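Side-chain contacts in ancylostoma secreted protein 1 (Necator americanus, PDB 3NT8), which is probably associated with the transition to parasitism by infective hookworm larvae and is built from two CAP domains: residues Lys118-Pro121 with Thr122-Trp126; Cys195-Gly198 with Ala199-Ser202; Asp239-Leu242 with Ser243-Glu247; Met354-Gly357 with His358-Met362. One frame throughout, in Å; residues are numbered along the deposited sequence.

Contact 1 of 4, residues Lys118-Pro121 with Thr122-Trp126; sequences KIEP and TLSGW
K118 O is gripped twice by T122. The hydroxyl OG1 donates at 2.6 Å, almost in line with the carbonyl bond, while T122 N arrives at 3.2 Å from well above the carbonyl plane. With OG1 lying beside its own backbone N (chi1 -61°), the hydroxyl turns back along the first turn of the helix, and T122 OG1 is also hydrogen-bonded to W106 NE1. The methyl takes the other branch: T122 CG2 stands 3.5 Å above one face of the W126 indole, offset toward its rim. Two residues on, E120 O is held in a similar way, by S124 N at 2.9 Å and S124 OG at 3.0 Å, reached from opposite faces of its plane; S124 OG also lies against P121 CA. On the buried side, L123 CD1 rests 3.5 Å from I119 O. The approach of L123 CD1 to I119 CG2 is looser, at 4.3 Å. These serine and threonine bonds to the preceding turn are a familiar feature of helices. Helix 119-127 packs by I119 and L123 against helix 34-52 and by T122 and W126 against strands 100-107 and 170-177 of the first CAP domain, with helix 147-153 adding to the cover of W126.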
loop_
_atom_site.group_PDB
_atom_site.type_symbol
_atom_site.label_atom_id
_atom_site.label_comp_id
_atom_site.label_asym_id
_atom_site.label_seq_id
_atom_site.Cartn_x
_atom_site.Cartn_y
_atom_site.Cartn_z
ATOM N N LYS A 118 -19.532 -9.663 -23.711
ATOM C CA LYS A 118 -19.072 -8.361 -23.294
ATOM C C LYS A 118 -17.953 -8.435 -22.262
ATOM O O LYS A 118 -17.464 -7.380 -21.794
ATOM C CB LYS A 118 -20.248 -7.540 -22.769
ATOM C CG LYS A 118 -21.126 -6.991 -23.856
ATOM C CD LYS A 118 -20.479 -5.795 -24.582
ATOM C CE LYS A 118 -21.249 -5.439 -25.804
ATOM N NZ LYS A 118 -20.619 -4.274 -26.472
ATOM N N ILE A 119 -17.527 -9.648 -21.895
ATOM C CA ILE A 119 -16.465 -9.749 -20.904
ATOM C C ILE A 119 -15.118 -9.253 -21.469
ATOM O O ILE A 119 -14.399 -8.533 -20.801
ATOM C CB ILE A 119 -16.294 -11.166 -20.299
ATOM C CG1 ILE A 119 -17.510 -11.584 -19.460
ATOM C CG2 ILE A 119 -14.992 -11.193 -19.409
ATOM C CD1 ILE A 119 -17.416 -13.086 -19.055
ATOM N N GLU A 120 -14.794 -9.637 -22.681
ATOM C CA GLU A 120 -13.511 -9.350 -23.243
ATOM C C GLU A 120 -13.335 -7.879 -23.595
ATOM O O GLU A 120 -12.316 -7.290 -23.275
ATOM C CB GLU A 120 -13.215 -10.278 -24.442
ATOM C CG GLU A 120 -11.691 -10.291 -24.892
ATOM C CD GLU A 120 -11.208 -9.047 -25.670
ATOM O OE1 GLU A 120 -12.016 -8.323 -26.365
ATOM O OE2 GLU A 120 -9.973 -8.806 -25.605
ATOM N N PRO A 121 -14.338 -7.290 -24.261
ATOM C CA PRO A 121 -14.182 -5.895 -24.579
ATOM C C PRO A 121 -14.268 -5.007 -23.335
ATOM O O PRO A 121 -13.744 -3.907 -23.372
ATOM C CB PRO A 121 -15.329 -5.625 -25.597
ATOM C CG PRO A 121 -16.382 -6.612 -25.185
ATOM C CD PRO A 121 -15.528 -7.870 -24.924
ATOM N N THR A 122 -14.944 -5.458 -22.261
ATOM C CA THR A 122 -14.905 -4.707 -20.986
ATOM C C THR A 122 -13.489 -4.667 -20.382
ATOM O O THR A 122 -12.963 -3.604 -20.018
ATOM C CB THR A 122 -15.846 -5.276 -19.919
ATOM O OG1 THR A 122 -17.164 -5.199 -20.432
ATOM C CG2 THR A 122 -15.790 -4.447 -18.624
ATOM N N LEU A 123 -12.896 -5.849 -20.273
ATOM C CA LEU A 123 -11.618 -5.988 -19.637
ATOM C C LEU A 123 -10.504 -5.318 -20.520
ATOM O O LEU A 123 -9.578 -4.661 -19.993
ATOM C CB LEU A 123 -11.341 -7.447 -19.262
ATOM C CG LEU A 123 -11.734 -7.834 -17.809
ATOM C CD1 LEU A 123 -13.220 -7.694 -17.636
ATOM C CD2 LEU A 123 -11.394 -9.231 -17.534
ATOM N N SER A 124 -10.623 -5.442 -21.828
ATOM C CA SER A 124 -9.637 -4.847 -22.692
ATOM C C SER A 124 -9.715 -3.341 -22.770
ATOM O O SER A 124 -8.680 -2.649 -22.969
ATOM C CB SER A 124 -9.594 -5.543 -24.079
ATOM O OG SER A 124 -10.727 -5.314 -24.886
ATOM N N GLY A 125 -10.923 -2.823 -22.588
ATOM C CA GLY A 125 -11.191 -1.387 -22.397
ATOM C C GLY A 125 -10.572 -0.836 -21.086
ATOM O O GLY A 125 -9.971 0.258 -21.084
ATOM N N TRP A 126 -10.704 -1.583 -20.004
ATOM C CA TRP A 126 -10.003 -1.270 -18.726
ATOM C C TRP A 126 -8.506 -1.261 -18.892
ATOM O O TRP A 126 -7.825 -0.339 -18.455
ATOM C CB TRP A 126 -10.394 -2.253 -17.613
ATOM C CG TRP A 126 -11.783 -2.129 -17.156
ATOM C CD1 TRP A 126 -12.614 -1.020 -17.311
ATOM C CD2 TRP A 126 -12.557 -3.090 -16.414
ATOM N NE1 TRP A 126 -13.827 -1.277 -16.735
ATOM C CE2 TRP A 126 -13.839 -2.538 -16.211
ATOM C CE3 TRP A 126 -12.297 -4.349 -15.910
ATOM C CZ2 TRP A 126 -14.858 -3.198 -15.507
ATOM C CZ3 TRP A 126 -13.330 -5.019 -15.235
ATOM C CH2 TRP A 126 -14.592 -4.439 -15.052
#

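Contact 2 of 4, residues Cys195-Gly198 with Ala199-Ser202; sequences CQTG and ADCS
T197 N comes down over one face of the D200 carboxylate, while Q196 N approaches near its plane on the anti side, and both donate to OD2. The bond from Q196 N to D200 OD2 is 2.7 Å long; that from T197 N to D200 OD2 is 3.1 Å. The Q196 amide is turned 47° from that carboxylate, and its NE2 is hydrogen-bonded instead to A194 O. D200 CG lies beside the residue's own backbone N (chi1 -64°), which folds the acid back over the chain that precedes it. D200 and T197 are also tied in the reverse sense, D200 N donating to T197 O at 3.2 Å, and the next bond, C201 N to G198 O, repeats the pattern as a short 3-10 turn. T197 OG1 adds a weak bond from A199 N. On the inner side, C195 CB packs 3.7 Å from C201 SG. A water lies 2.7 Å from C201 O and 3.0 Å from G198 O, although other acceptors compete for its protons. Disulfides then fasten the turn at two points: C195 to C209 on strand 208-210, and C201 to C214 on strand 213-215. The loop touches Y70 through C201, is hydrogen-bonded to N68 through S202 OG, and lies between strand 190-191 and strand 208-210.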
loop_
_atom_site.group_PDB
_atom_site.type_symbol
_atom_site.label_atom_id
_atom_site.label_comp_id
_atom_site.label_asym_id
_atom_site.label_seq_id
_atom_site.Cartn_x
_atom_site.Cartn_y
_atom_site.Cartn_z
ATOM N N CYS A 195 9.795 -13.469 -11.281
ATOM C CA CYS A 195 10.289 -14.502 -10.421
ATOM C C CYS A 195 10.708 -15.749 -11.181
ATOM O O CYS A 195 10.083 -16.121 -12.211
ATOM C CB CYS A 195 9.268 -14.864 -9.323
ATOM S SG CYS A 195 7.732 -15.718 -9.928
ATOM N N GLN A 196 11.749 -16.397 -10.638
ATOM C CA GLN A 196 12.296 -17.626 -11.171
ATOM C C GLN A 196 11.918 -18.775 -10.269
ATOM O O GLN A 196 11.537 -19.831 -10.739
ATOM C CB GLN A 196 13.821 -17.495 -11.311
ATOM C CG GLN A 196 14.249 -16.280 -12.182
ATOM C CD GLN A 196 13.649 -16.364 -13.610
ATOM O OE1 GLN A 196 13.872 -17.355 -14.333
ATOM N NE2 GLN A 196 12.897 -15.323 -14.015
ATOM N N THR A 197 12.045 -18.568 -8.966
ATOM C CA THR A 197 11.547 -19.495 -7.981
ATOM C C THR A 197 10.706 -18.693 -6.987
ATOM O O THR A 197 10.565 -17.474 -7.093
ATOM C CB THR A 197 12.696 -20.144 -7.167
ATOM O OG1 THR A 197 13.385 -19.104 -6.469
ATOM C CG2 THR A 197 13.692 -20.906 -8.083
ATOM N N GLY A 198 10.151 -19.390 -6.009
ATOM C CA GLY A 198 9.308 -18.747 -5.052
ATOM C C GLY A 198 10.106 -17.910 -4.071
ATOM O O GLY A 198 9.566 -17.037 -3.408
ATOM N N ALA A 199 11.396 -18.156 -3.997
ATOM C CA ALA A 199 12.282 -17.360 -3.144
ATOM C C ALA A 199 12.430 -15.937 -3.659
ATOM O O ALA A 199 12.895 -15.064 -2.904
ATOM C CB ALA A 199 13.613 -17.998 -3.083
ATOM N N ASP A 200 12.030 -15.705 -4.921
ATOM C CA ASP A 200 12.158 -14.366 -5.522
ATOM C C ASP A 200 10.994 -13.463 -5.188
ATOM O O ASP A 200 11.012 -12.256 -5.514
ATOM C CB ASP A 200 12.275 -14.382 -7.028
ATOM C CG ASP A 200 13.488 -15.057 -7.514
ATOM O OD1 ASP A 200 14.580 -14.792 -7.006
ATOM O OD2 ASP A 200 13.322 -15.840 -8.454
ATOM N N CYS A 201 9.982 -14.035 -4.544
ATOM C CA CYS A 201 8.804 -13.255 -4.240
ATOM C C CYS A 201 8.881 -12.753 -2.813
ATOM O O CYS A 201 8.839 -13.558 -1.873
ATOM C CB CYS A 201 7.573 -14.085 -4.445
ATOM S SG CYS A 201 7.534 -14.871 -6.071
ATOM N N SER A 202 9.002 -11.429 -2.671
ATOM C CA SER A 202 9.352 -10.785 -1.406
ATOM C C SER A 202 8.151 -10.221 -0.675
ATOM O O SER A 202 8.200 -10.034 0.548
ATOM C CB SER A 202 10.457 -9.716 -1.614
ATOM O OG SER A 202 9.954 -8.560 -2.305
HETATM O O HOH W 1 8.195 -15.995 -0.977
#

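Contact 3 of 4, residues Asp239-Leu242 with Ser243-Glu247; sequences DTFL and SVHNE
S243 reaches back to D239 and H245 to F241 on helix 235-253, a long helix lying on the sheet of the second CAP domain, and each pair loads one carbonyl oxygen with two donors. D239 O receives S243 OG at 2.7 Å in the carbonyl plane and S243 N at 3.0 Å from above that plane. The hydroxyl can do this because chi1 of 61° sets OG between the backbone N and the carbonyl carbon, pointing back along the helix. F241 O is met from opposite faces by H245 ND1, at 2.7 Å, and H245 N, at 2.9 Å. The imidazole bond is bent, with an N-H...O angle of 134°, and the oxygen sits at the ring edge, somewhat tilted from its plane. NE2, the other ring nitrogen, is hydrogen-bonded to Y387 OH, which together with the ND1 bond fixes the rotation of this buried ring. T240 O takes V244 N at 3.0 Å, and L242 O takes N246 N at 3.0 Å. T240 OG1 is engaged by S236 O and N319 OD1, D239 OD1 by Q226 NE2, and N246 OD1 by M274 N. F241 turns its ring toward strand 369-376 and helix 318-330, while V244 CG2 lies 3.2 Å from T240 O. N246 ND2 too has a hydrogen-bond partner beyond these residues. L242 and N246 run side by side in the same direction, with L242 CD1 3.8 Å from N246 ND2.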
loop_
_atom_site.group_PDB
_atom_site.type_symbol
_atom_site.label_atom_id
_atom_site.label_comp_id
_atom_site.label_asym_id
_atom_site.label_seq_id
_atom_site.Cartn_x
_atom_site.Cartn_y
_atom_site.Cartn_z
ATOM N N ASP A 239 4.808 -5.881 13.468
ATOM C CA ASP A 239 6.068 -6.117 12.730
ATOM C C ASP A 239 6.092 -5.413 11.365
ATOM O O ASP A 239 7.147 -5.059 10.875
ATOM C CB ASP A 239 6.324 -7.592 12.522
ATOM C CG ASP A 239 6.482 -8.359 13.815
ATOM O OD1 ASP A 239 7.018 -7.801 14.817
ATOM O OD2 ASP A 239 6.094 -9.551 13.808
ATOM N N THR A 240 4.940 -5.244 10.739
ATOM C CA THR A 240 4.905 -4.450 9.563
ATOM C C THR A 240 5.348 -3.000 9.820
ATOM O O THR A 240 6.301 -2.516 9.191
ATOM C CB THR A 240 3.564 -4.529 8.884
ATOM O OG1 THR A 240 3.308 -5.901 8.590
ATOM C CG2 THR A 240 3.606 -3.794 7.575
ATOM N N PHE A 241 4.686 -2.307 10.740
ATOM C CA PHE A 241 5.089 -0.933 11.073
ATOM C C PHE A 241 6.543 -0.847 11.452
ATOM O O PHE A 241 7.221 0.086 11.003
ATOM C CB PHE A 241 4.259 -0.334 12.208
ATOM C CG PHE A 241 2.888 0.184 11.786
ATOM C CD1 PHE A 241 2.770 1.303 10.974
ATOM C CD2 PHE A 241 1.722 -0.404 12.276
ATOM C CE1 PHE A 241 1.502 1.819 10.591
ATOM C CE2 PHE A 241 0.455 0.091 11.904
ATOM C CZ PHE A 241 0.354 1.199 11.085
ATOM N N LEU A 242 7.015 -1.795 12.279
ATOM C CA LEU A 242 8.309 -1.708 12.896
ATOM C C LEU A 242 9.399 -1.915 11.866
ATOM O O LEU A 242 10.365 -1.148 11.856
ATOM C CB LEU A 242 8.431 -2.646 14.107
ATOM C CG LEU A 242 9.712 -2.614 14.940
ATOM C CD1 LEU A 242 9.885 -1.301 15.656
ATOM C CD2 LEU A 242 9.798 -3.801 15.953
ATOM N N SER A 243 9.236 -2.932 11.008
ATOM C CA SER A 243 10.194 -3.244 9.959
ATOM C C SER A 243 10.212 -2.158 8.887
ATOM O O SER A 243 11.292 -1.778 8.453
ATOM C CB SER A 243 9.913 -4.587 9.294
ATOM O OG SER A 243 8.622 -4.543 8.694
ATOM N N VAL A 244 9.035 -1.692 8.447
ATOM C CA VAL A 244 8.986 -0.601 7.465
ATOM C C VAL A 244 9.631 0.679 8.009
ATOM O O VAL A 244 10.383 1.346 7.303
ATOM C CB VAL A 244 7.575 -0.332 6.906
ATOM C CG1 VAL A 244 7.622 0.855 5.908
ATOM C CG2 VAL A 244 7.025 -1.576 6.183
ATOM N N HIS A 245 9.395 0.998 9.272
ATOM C CA HIS A 245 10.104 2.128 9.899
ATOM C C HIS A 245 11.585 1.980 9.905
ATOM O O HIS A 245 12.316 2.866 9.406
ATOM C CB HIS A 245 9.597 2.459 11.290
ATOM C CG HIS A 245 8.328 3.276 11.267
ATOM N ND1 HIS A 245 7.131 2.796 10.749
ATOM C CD2 HIS A 245 8.072 4.539 11.691
ATOM C CE1 HIS A 245 6.202 3.728 10.856
ATOM N NE2 HIS A 245 6.749 4.800 11.409
ATOM N N ASN A 246 12.041 0.877 10.467
ATOM C CA ASN A 246 13.462 0.632 10.618
ATOM C C ASN A 246 14.240 0.526 9.352
ATOM O O ASN A 246 15.366 0.973 9.333
ATOM C CB ASN A 246 13.754 -0.558 11.541
ATOM C CG ASN A 246 13.763 -0.148 13.023
ATOM O OD1 ASN A 246 14.266 0.903 13.327
ATOM N ND2 ASN A 246 13.212 -0.983 13.934
ATOM N N GLU A 247 13.634 -0.078 8.319
ATOM C CA GLU A 247 14.262 -0.224 7.067
ATOM C C GLU A 247 14.450 1.120 6.344
ATOM O O GLU A 247 15.431 1.322 5.639
ATOM C CB GLU A 247 13.468 -1.192 6.197
ATOM C CG GLU A 247 13.642 -2.614 6.624
ATOM C CD GLU A 247 13.173 -3.629 5.603
ATOM O OE1 GLU A 247 12.596 -3.257 4.550
ATOM O OE2 GLU A 247 13.390 -4.826 5.864
#

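Contact 4 of 4, residues Met354-Gly357 with His358-Met362; sequences MQIG and HYTQM
T360 packs its two branches on one side of the I356-G357 peptide: CG2 comes within 3.4 Å of I356 O, while OG1 is 3.0 Å from G357 O and 3.1 Å from G357 CA. With chi1 at 50°, OG1 is wedged between the backbone N and the carbonyl carbon, close against the glycine. N392 serves both groups from outside, OD1 hydrogen-bonding T360 OG1 and ND2 hydrogen-bonding G357 O. I356 occupies the N-cap position of helix 357-363, and its carbonyl accepts T360 N at 3.2 Å, in the carbonyl plane; the following bond, from Q361 N to G357 O, is weak. The residues G357 to M362, GHYTQM, match the start of the CRISP signature of the CAP family, in whose members the histidine belongs to the central cavity of the domain; H358 probably has the same place here. Its ring stacks with W329, and ND1 is hydrogen-bonded to E332 OE2, whose other carboxylate oxygen takes Y359 N. Q355 OE1 comes up to the imidazole near its plane, at the ring edge, 4.2 Å from H358 CE1. On the other side of the turn, Y359 CG is anti to the backbone N (chi1 160°), which brings the ring edge toward I356 O and sets CD2 4.4 Å from I356 CG1. That phenol ring meets W330 edge-to-face. Q361 leads away from the turn, its OE1 bonded to G391 N and its NE2 to T367 OG1.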
loop_
_atom_site.group_PDB
_atom_site.type_symbol
_atom_site.label_atom_id
_atom_site.label_comp_id
_atom_site.label_asym_id
_atom_site.label_seq_id
_atom_site.Cartn_x
_atom_site.Cartn_y
_atom_site.Cartn_z
ATOM N N MET A 354 2.513 21.387 0.703
ATOM C CA MET A 354 3.675 20.551 0.917
ATOM C C MET A 354 3.766 20.288 2.404
ATOM O O MET A 354 3.980 21.224 3.206
ATOM C CB MET A 354 4.955 21.275 0.432
ATOM C CG MET A 354 5.143 21.338 -1.039
ATOM S SD MET A 354 6.802 21.906 -1.522
ATOM C CE MET A 354 6.599 22.021 -3.296
ATOM N N GLN A 355 3.563 19.030 2.788
ATOM C CA GLN A 355 3.781 18.635 4.201
ATOM C C GLN A 355 4.984 17.725 4.328
ATOM O O GLN A 355 5.216 16.918 3.445
ATOM C CB GLN A 355 2.535 17.981 4.805
ATOM C CG GLN A 355 1.360 18.950 4.919
ATOM C CD GLN A 355 0.139 18.294 5.526
ATOM O OE1 GLN A 355 -0.380 17.323 4.995
ATOM N NE2 GLN A 355 -0.321 18.820 6.648
ATOM N N ILE A 356 5.738 17.849 5.421
ATOM C CA ILE A 356 6.990 17.098 5.556
ATOM C C ILE A 356 7.111 16.453 6.945
ATOM O O ILE A 356 8.030 15.677 7.233
ATOM C CB ILE A 356 8.172 18.057 5.233
ATOM C CG1 ILE A 356 9.435 17.295 4.914
ATOM C CG2 ILE A 356 8.365 19.151 6.360
ATOM C CD1 ILE A 356 9.517 16.920 3.444
ATOM N N GLY A 357 6.151 16.746 7.803
ATOM C CA GLY A 357 6.294 16.439 9.214
ATOM C C GLY A 357 6.076 14.977 9.551
ATOM O O GLY A 357 6.521 14.520 10.585
ATOM N N HIS A 358 5.344 14.253 8.710
ATOM C CA HIS A 358 5.260 12.795 8.878
ATOM C C HIS A 358 6.558 12.032 8.617
ATOM O O HIS A 358 6.899 11.146 9.380
ATOM C CB HIS A 358 4.170 12.193 7.998
ATOM C CG HIS A 358 2.881 12.928 8.072
ATOM N ND1 HIS A 358 2.454 13.775 7.072
ATOM C CD2 HIS A 358 1.940 12.972 9.044
ATOM C CE1 HIS A 358 1.304 14.314 7.431
ATOM N NE2 HIS A 358 0.980 13.857 8.628
ATOM N N TYR A 359 7.241 12.359 7.527
ATOM C CA TYR A 359 8.580 11.897 7.262
ATOM C C TYR A 359 9.589 12.258 8.403
ATOM O O TYR A 359 10.321 11.413 8.864
ATOM C CB TYR A 359 9.056 12.443 5.889
ATOM C CG TYR A 359 10.555 12.411 5.796
ATOM C CD1 TYR A 359 11.232 11.235 5.453
ATOM C CD2 TYR A 359 11.331 13.548 6.114
ATOM C CE1 TYR A 359 12.621 11.183 5.449
ATOM C CE2 TYR A 359 12.747 13.489 6.082
ATOM C CZ TYR A 359 13.370 12.303 5.722
ATOM O OH TYR A 359 14.750 12.213 5.703
ATOM N N THR A 360 9.589 13.480 8.897
ATOM C CA THR A 360 10.566 13.946 9.877
ATOM C C THR A 360 10.468 13.132 11.153
ATOM O O THR A 360 11.470 12.657 11.676
ATOM C CB THR A 360 10.505 15.460 10.097
ATOM O OG1 THR A 360 9.156 15.901 10.352
ATOM C CG2 THR A 360 11.017 16.191 8.855
ATOM N N GLN A 361 9.247 12.889 11.610
ATOM C CA GLN A 361 9.070 12.076 12.778
ATOM C C GLN A 361 9.510 10.639 12.558
ATOM O O GLN A 361 9.963 9.959 13.490
ATOM C CB GLN A 361 7.594 12.128 13.214
ATOM C CG GLN A 361 7.226 11.367 14.481
ATOM C CD GLN A 361 7.975 11.892 15.683
ATOM O OE1 GLN A 361 7.531 12.827 16.388
ATOM N NE2 GLN A 361 9.116 11.274 15.943
ATOM N N MET A 362 9.347 10.136 11.351
ATOM C CA MET A 362 9.830 8.766 11.079
ATOM C C MET A 362 11.385 8.690 11.092
ATOM O O MET A 362 11.973 7.683 11.540
ATOM C CB MET A 362 9.282 8.242 9.753
ATOM C CG MET A 362 7.800 7.911 9.780
ATOM S SD MET A 362 7.215 7.221 8.187
ATOM C CE MET A 362 8.071 5.629 8.082
#

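Contacts 3 and 4 form a pair in the second CAP domain, their centres about 17 Å apart: H245 NE2 lies 3.7 Å from M362 CG, and Y387 borders both, bonded to H245 and packed on Q361 and M362. H358, the histidine expected in the CAP cavity, lies in contact 4, which contact 3 touches through H245 and M362. Contact 1 belongs to the first domain, on the opposite side of the chain's centre, with its own centre about 39 Å from that of contact 3 and about 41 Å from that of contact 4. Contact 2 falls between contacts 1 and 3 in sequence; its nearest atoms are about 9 Å from contact 3 and about 22 Å from contact 1.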